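Local atomic coordinates of Oxidored_FMN domain-containing protein (PDB entry 6L6J), a protein that probably oxidises the amine 6-hydroxypseudooxynicotine in bacterial nicotine breakdown, using bound FMN and a [4Fe-4S] cluster. Residues Tyr127-Ile132 and Leu178-Asp183; Gln277-Ile282 and Val306-Arg311. All blocks are in the same frame, centred on the assembly; numbering follows the deposited sequence.

Interaction 1 of 2, residues Tyr127-Ile132 and Leu178-Asp183; sequences YPHYFI and LQDFLD
Asp-180 OD1 accepts a hydrogen bond from His-129 NE2 at 2.9 Å, the one direct polar link between the 127-132 loop and the helix that carries 178-182. The N-H...O angle is 148°, and the bond is bent at both ends: OD1 sits near the imidazole edge, slightly tilted from the ring plane, while NE2 comes to the syn side of OD1 but 32° out of the carboxylate plane. The two flat groups meet nearly perpendicular, their planes 85° apart. A type I beta turn from Pro-128 to Phe-131 presents the histidine and directs its side chain across at the helix; Asp-180 reaches out from the opposite direction. Water 1 lies by both groups, 3.1 Å from His-129 NE2 and in a weak bond to Asp-180 OD2 at 2.7 Å.

Each partner has a second anchor. His-129 ND1 is hydrogen-bonded to Lys-126 NZ, and Asp-180 OD2 takes the backbone N-H of Ala-109, so the pair also ties in the loop after barrel strand 99-105. The side chain of His-129 is about 14 Å from the FMN. With NE2 donating its N-H to the carboxylate and ND1 bonded to the lysine amine, the ring is held at both nitrogens, which probably fixes its rotation.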
# COMPACT_ATOMS: atom_id res chain seq x y z
N TYR A 127 16.37 21.70 6.61
CA TYR A 127 15.18 21.10 7.28
C TYR A 127 15.02 19.70 6.72
O TYR A 127 15.42 19.43 5.60
CB TYR A 127 13.95 22.00 7.11
CG TYR A 127 14.07 23.35 7.76
CD1 TYR A 127 13.95 23.50 9.13
CD2 TYR A 127 14.26 24.49 7.01
CE1 TYR A 127 14.03 24.74 9.75
CE2 TYR A 127 14.35 25.74 7.61
CZ TYR A 127 14.23 25.86 8.98
OH TYR A 127 14.32 27.08 9.57
N PRO A 128 14.49 18.74 7.49
CA PRO A 128 14.19 17.40 6.96
C PRO A 128 13.36 17.38 5.66
O PRO A 128 12.49 18.17 5.49
CB PRO A 128 13.37 16.78 8.10
CG PRO A 128 13.83 17.48 9.34
CD PRO A 128 14.14 18.90 8.91
N HIS A 129 13.60 16.41 4.79
CA HIS A 129 12.94 16.32 3.46
C HIS A 129 11.42 16.25 3.63
O HIS A 129 10.72 17.02 2.94
CB HIS A 129 13.48 15.16 2.61
CG HIS A 129 14.97 14.94 2.68
ND1 HIS A 129 15.90 15.97 2.57
CD2 HIS A 129 15.68 13.79 2.79
CE1 HIS A 129 17.12 15.46 2.64
NE2 HIS A 129 17.01 14.12 2.78
N TYR A 130 10.88 15.39 4.50
CA TYR A 130 9.42 15.09 4.51
C TYR A 130 8.71 15.60 5.79
O TYR A 130 7.62 15.09 6.12
CB TYR A 130 9.18 13.59 4.31
CG TYR A 130 9.91 13.03 3.12
CD1 TYR A 130 9.45 13.24 1.83
CD2 TYR A 130 11.11 12.35 3.29
CE1 TYR A 130 10.14 12.76 0.73
CE2 TYR A 130 11.81 11.86 2.20
CZ TYR A 130 11.32 12.07 0.92
OH TYR A 130 12.01 11.59 -0.16
N PHE A 131 9.29 16.59 6.48
CA PHE A 131 8.81 17.06 7.80
C PHE A 131 8.85 18.59 7.87
O PHE A 131 9.84 19.17 7.45
CB PHE A 131 9.62 16.39 8.92
CG PHE A 131 9.27 14.94 9.17
CD1 PHE A 131 9.89 13.92 8.45
CD2 PHE A 131 8.31 14.58 10.10
CE1 PHE A 131 9.56 12.60 8.68
CE2 PHE A 131 7.99 13.26 10.33
CZ PHE A 131 8.61 12.27 9.61
N ILE A 132 7.81 19.19 8.45
CA ILE A 132 7.70 20.66 8.71
C ILE A 132 8.14 20.98 10.14
O ILE A 132 8.23 22.16 10.46
CB ILE A 132 6.28 21.19 8.40
CG1 ILE A 132 5.24 20.56 9.33
CG2 ILE A 132 5.96 20.93 6.92
CD1 ILE A 132 3.81 21.09 9.11
N LEU A 178 23.30 8.13 3.94
CA LEU A 178 24.29 7.69 2.92
C LEU A 178 23.88 8.28 1.57
O LEU A 178 24.76 8.79 0.88
CB LEU A 178 24.35 6.16 2.89
CG LEU A 178 24.66 5.45 4.21
CD1 LEU A 178 24.69 3.95 4.02
CD2 LEU A 178 25.98 5.91 4.82
N GLN A 179 22.59 8.23 1.23
CA GLN A 179 22.04 8.82 -0.03
C GLN A 179 22.23 10.34 0.02
O GLN A 179 22.65 10.90 -0.98
CB GLN A 179 20.57 8.44 -0.25
CG GLN A 179 20.09 8.78 -1.65
CD GLN A 179 18.69 8.33 -2.00
OE1 GLN A 179 18.13 7.39 -1.41
NE2 GLN A 179 18.11 9.01 -2.99
N ASP A 180 21.96 10.96 1.18
CA ASP A 180 22.20 12.41 1.41
C ASP A 180 23.67 12.73 1.12
O ASP A 180 23.94 13.72 0.44
CB ASP A 180 21.79 12.84 2.82
CG ASP A 180 20.29 12.77 3.10
OD1 ASP A 180 19.49 12.71 2.10
OD2 ASP A 180 19.90 12.76 4.31
N PHE A 181 24.60 11.89 1.55
CA PHE A 181 26.04 12.13 1.27
C PHE A 181 26.31 11.98 -0.23
O PHE A 181 26.98 12.85 -0.81
CB PHE A 181 26.92 11.25 2.17
CG PHE A 181 27.32 11.91 3.46
CD1 PHE A 181 26.43 12.01 4.51
CD2 PHE A 181 28.59 12.44 3.63
CE1 PHE A 181 26.81 12.59 5.72
CE2 PHE A 181 28.97 13.04 4.82
CZ PHE A 181 28.07 13.11 5.86
N LEU A 182 25.76 10.95 -0.87
CA LEU A 182 25.86 10.72 -2.34
C LEU A 182 25.37 11.91 -3.18
O LEU A 182 25.93 12.14 -4.26
CB LEU A 182 24.97 9.53 -2.70
CG LEU A 182 25.69 8.22 -2.96
CD1 LEU A 182 24.68 7.23 -3.52
CD2 LEU A 182 26.87 8.43 -3.90
N ASP A 183 24.27 12.54 -2.76
CA ASP A 183 23.44 13.48 -3.57
C ASP A 183 24.09 14.87 -3.56
O ASP A 183 24.15 15.48 -2.46
CB ASP A 183 22.01 13.53 -3.02
CG ASP A 183 20.99 14.17 -3.94
OD1 ASP A 183 21.42 14.93 -4.85
OD2 ASP A 183 19.77 13.90 -3.77
O HOH W 1 17.71 11.27 3.81

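Interaction 2 of 2, residues Gln277-Ile282 and Val306-Arg311; sequences QQEPFI and VSQIRR
Glu-279 and Arg-311 form a salt bridge, with OE2 2.6 Å from NH2, that ties the short helix 279-282 to the C-terminal end of helix 302-310 on the outside of the TIM barrel. The same NH2 also gives a nearly straight hydrogen bond to Glu-279 OE1, 3.1 Å long at 173°, which lies in the guanidinium plane and uses the syn lone pair of OE1. One nitrogen thus serves both carboxylate oxygens, and the two planes are only 24° apart. Glu-279 gets there fully stretched, CG anti to its N and the chain extended beyond.

OE1 has a second donor: Gln-308 NE2 at 3.0 Å, coming from above the carboxylate plane. A bend at chi2 turns the end of Gln-308 toward the glutamate, and the amide stands 73° from the carboxylate. The guanidinium and the amide, two donors on one carboxylate, probably favour the ionised acid and may offset the like charge of Asp-283 near OE2.

Farther out, Gln-308 rests on Ile-317 of barrel strand 316-319 and on Val-313, which Ile-282 also touches, so the polar contact lies over the barrel wall. The guanidinium is steadied from the last turn of the helix just before it, where Arg-311 NH1 donates to Ser-307 OG at 3.2 Å.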
# COMPACT_ATOMS: atom_id res chain seq x y z
N GLN A 277 7.78 -2.62 -13.65
CA GLN A 277 7.99 -1.26 -14.22
C GLN A 277 9.44 -0.81 -13.96
O GLN A 277 9.92 0.09 -14.69
CB GLN A 277 6.97 -0.25 -13.67
CG GLN A 277 7.04 -0.04 -12.15
CD GLN A 277 7.96 1.07 -11.66
OE1 GLN A 277 8.59 1.79 -12.46
NE2 GLN A 277 8.05 1.20 -10.32
N GLN A 278 10.11 -1.43 -12.98
CA GLN A 278 11.48 -1.01 -12.55
C GLN A 278 12.53 -1.68 -13.43
O GLN A 278 13.71 -1.27 -13.36
CB GLN A 278 11.76 -1.37 -11.09
CG GLN A 278 10.72 -0.83 -10.11
CD GLN A 278 11.32 -0.61 -8.74
OE1 GLN A 278 12.49 -0.91 -8.49
NE2 GLN A 278 10.54 -0.06 -7.82
N GLU A 279 12.11 -2.65 -14.25
CA GLU A 279 13.07 -3.50 -15.00
C GLU A 279 14.07 -2.60 -15.71
O GLU A 279 15.26 -2.70 -15.43
CB GLU A 279 12.37 -4.45 -15.97
CG GLU A 279 13.31 -4.97 -17.03
CD GLU A 279 12.83 -6.17 -17.82
OE1 GLU A 279 11.81 -6.79 -17.41
OE2 GLU A 279 13.50 -6.48 -18.86
N PRO A 280 13.63 -1.69 -16.62
CA PRO A 280 14.55 -0.81 -17.35
C PRO A 280 15.61 -0.11 -16.49
O PRO A 280 16.66 0.09 -17.00
CB PRO A 280 13.64 0.29 -17.94
CG PRO A 280 12.30 0.07 -17.26
CD PRO A 280 12.23 -1.42 -16.98
N PHE A 281 15.30 0.20 -15.23
CA PHE A 281 16.17 0.98 -14.31
C PHE A 281 17.22 0.10 -13.62
O PHE A 281 18.33 0.64 -13.37
CB PHE A 281 15.33 1.66 -13.22
CG PHE A 281 14.34 2.68 -13.72
CD1 PHE A 281 14.74 3.98 -13.98
CD2 PHE A 281 13.01 2.33 -13.92
CE1 PHE A 281 13.82 4.92 -14.44
CE2 PHE A 281 12.09 3.28 -14.38
CZ PHE A 281 12.51 4.57 -14.64
N ILE A 282 16.90 -1.19 -13.35
CA ILE A 282 17.79 -2.14 -12.59
C ILE A 282 18.39 -3.20 -13.52
O ILE A 282 19.28 -3.91 -13.05
CB ILE A 282 17.08 -2.78 -11.37
CG1 ILE A 282 15.80 -3.54 -11.72
CG2 ILE A 282 16.81 -1.74 -10.30
CD1 ILE A 282 16.02 -4.79 -12.56
N VAL A 306 9.15 -16.04 -13.41
CA VAL A 306 10.03 -17.03 -14.08
C VAL A 306 10.90 -16.28 -15.08
O VAL A 306 12.13 -16.46 -15.03
CB VAL A 306 9.23 -18.18 -14.71
CG1 VAL A 306 10.03 -18.93 -15.78
CG2 VAL A 306 8.76 -19.15 -13.62
N SER A 307 10.27 -15.43 -15.89
CA SER A 307 10.86 -14.65 -17.01
C SER A 307 11.94 -13.71 -16.48
O SER A 307 13.01 -13.62 -17.09
CB SER A 307 9.79 -13.91 -17.75
OG SER A 307 10.26 -13.44 -18.99
N GLN A 308 11.68 -13.05 -15.36
CA GLN A 308 12.64 -12.10 -14.75
C GLN A 308 13.97 -12.84 -14.55
O GLN A 308 15.03 -12.21 -14.77
CB GLN A 308 12.07 -11.52 -13.45
CG GLN A 308 11.00 -10.46 -13.66
CD GLN A 308 11.58 -9.16 -14.15
OE1 GLN A 308 12.58 -8.69 -13.66
NE2 GLN A 308 10.97 -8.60 -15.17
N ILE A 309 13.90 -14.12 -14.15
CA ILE A 309 15.09 -14.98 -13.81
C ILE A 309 15.77 -15.50 -15.09
O ILE A 309 17.00 -15.30 -15.25
CB ILE A 309 14.70 -16.17 -12.90
CG1 ILE A 309 13.82 -15.77 -11.70
CG2 ILE A 309 15.96 -16.92 -12.47
CD1 ILE A 309 14.47 -14.81 -10.71
N ARG A 310 15.00 -16.14 -15.96
CA ARG A 310 15.46 -16.75 -17.24
C ARG A 310 16.19 -15.70 -18.08
O ARG A 310 17.25 -16.03 -18.60
CB ARG A 310 14.29 -17.32 -18.06
CG ARG A 310 13.51 -18.45 -17.39
CD ARG A 310 14.09 -19.83 -17.61
NE ARG A 310 13.15 -20.86 -17.16
CZ ARG A 310 13.48 -22.08 -16.71
NH1 ARG A 310 14.75 -22.47 -16.63
NH2 ARG A 310 12.51 -22.90 -16.32
N ARG A 311 15.66 -14.47 -18.18
CA ARG A 311 16.21 -13.38 -19.05
C ARG A 311 17.30 -12.59 -18.29
O ARG A 311 17.82 -11.62 -18.86
CB ARG A 311 15.09 -12.47 -19.55
CG ARG A 311 14.02 -13.21 -20.35
CD ARG A 311 12.71 -12.45 -20.50
NE ARG A 311 12.95 -11.01 -20.37
CZ ARG A 311 12.47 -10.20 -19.43
NH1 ARG A 311 11.62 -10.63 -18.51
NH2 ARG A 311 12.82 -8.94 -19.44

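In the fold
Interactions 1 and 2 both lie among the connections around the eight-stranded parallel barrel that holds the FMN, within the NADH:flavin oxidoreductase family region. Their centres are 29 Å apart and their nearest atoms about 12 Å, so they do not touch. Along the chain they come in series, the first complete before the second begins. Interaction 1 joins the long excursion between strands 99-105 and 166-171 to helix 177-182, which follows the latter strand. Interaction 2 links helix 279-282, between strands 255-261 and 293-296, to helix 302-310, which precedes strand 316-319. Each therefore ties together connections of different strands, one in the first half of the barrel and one in the second.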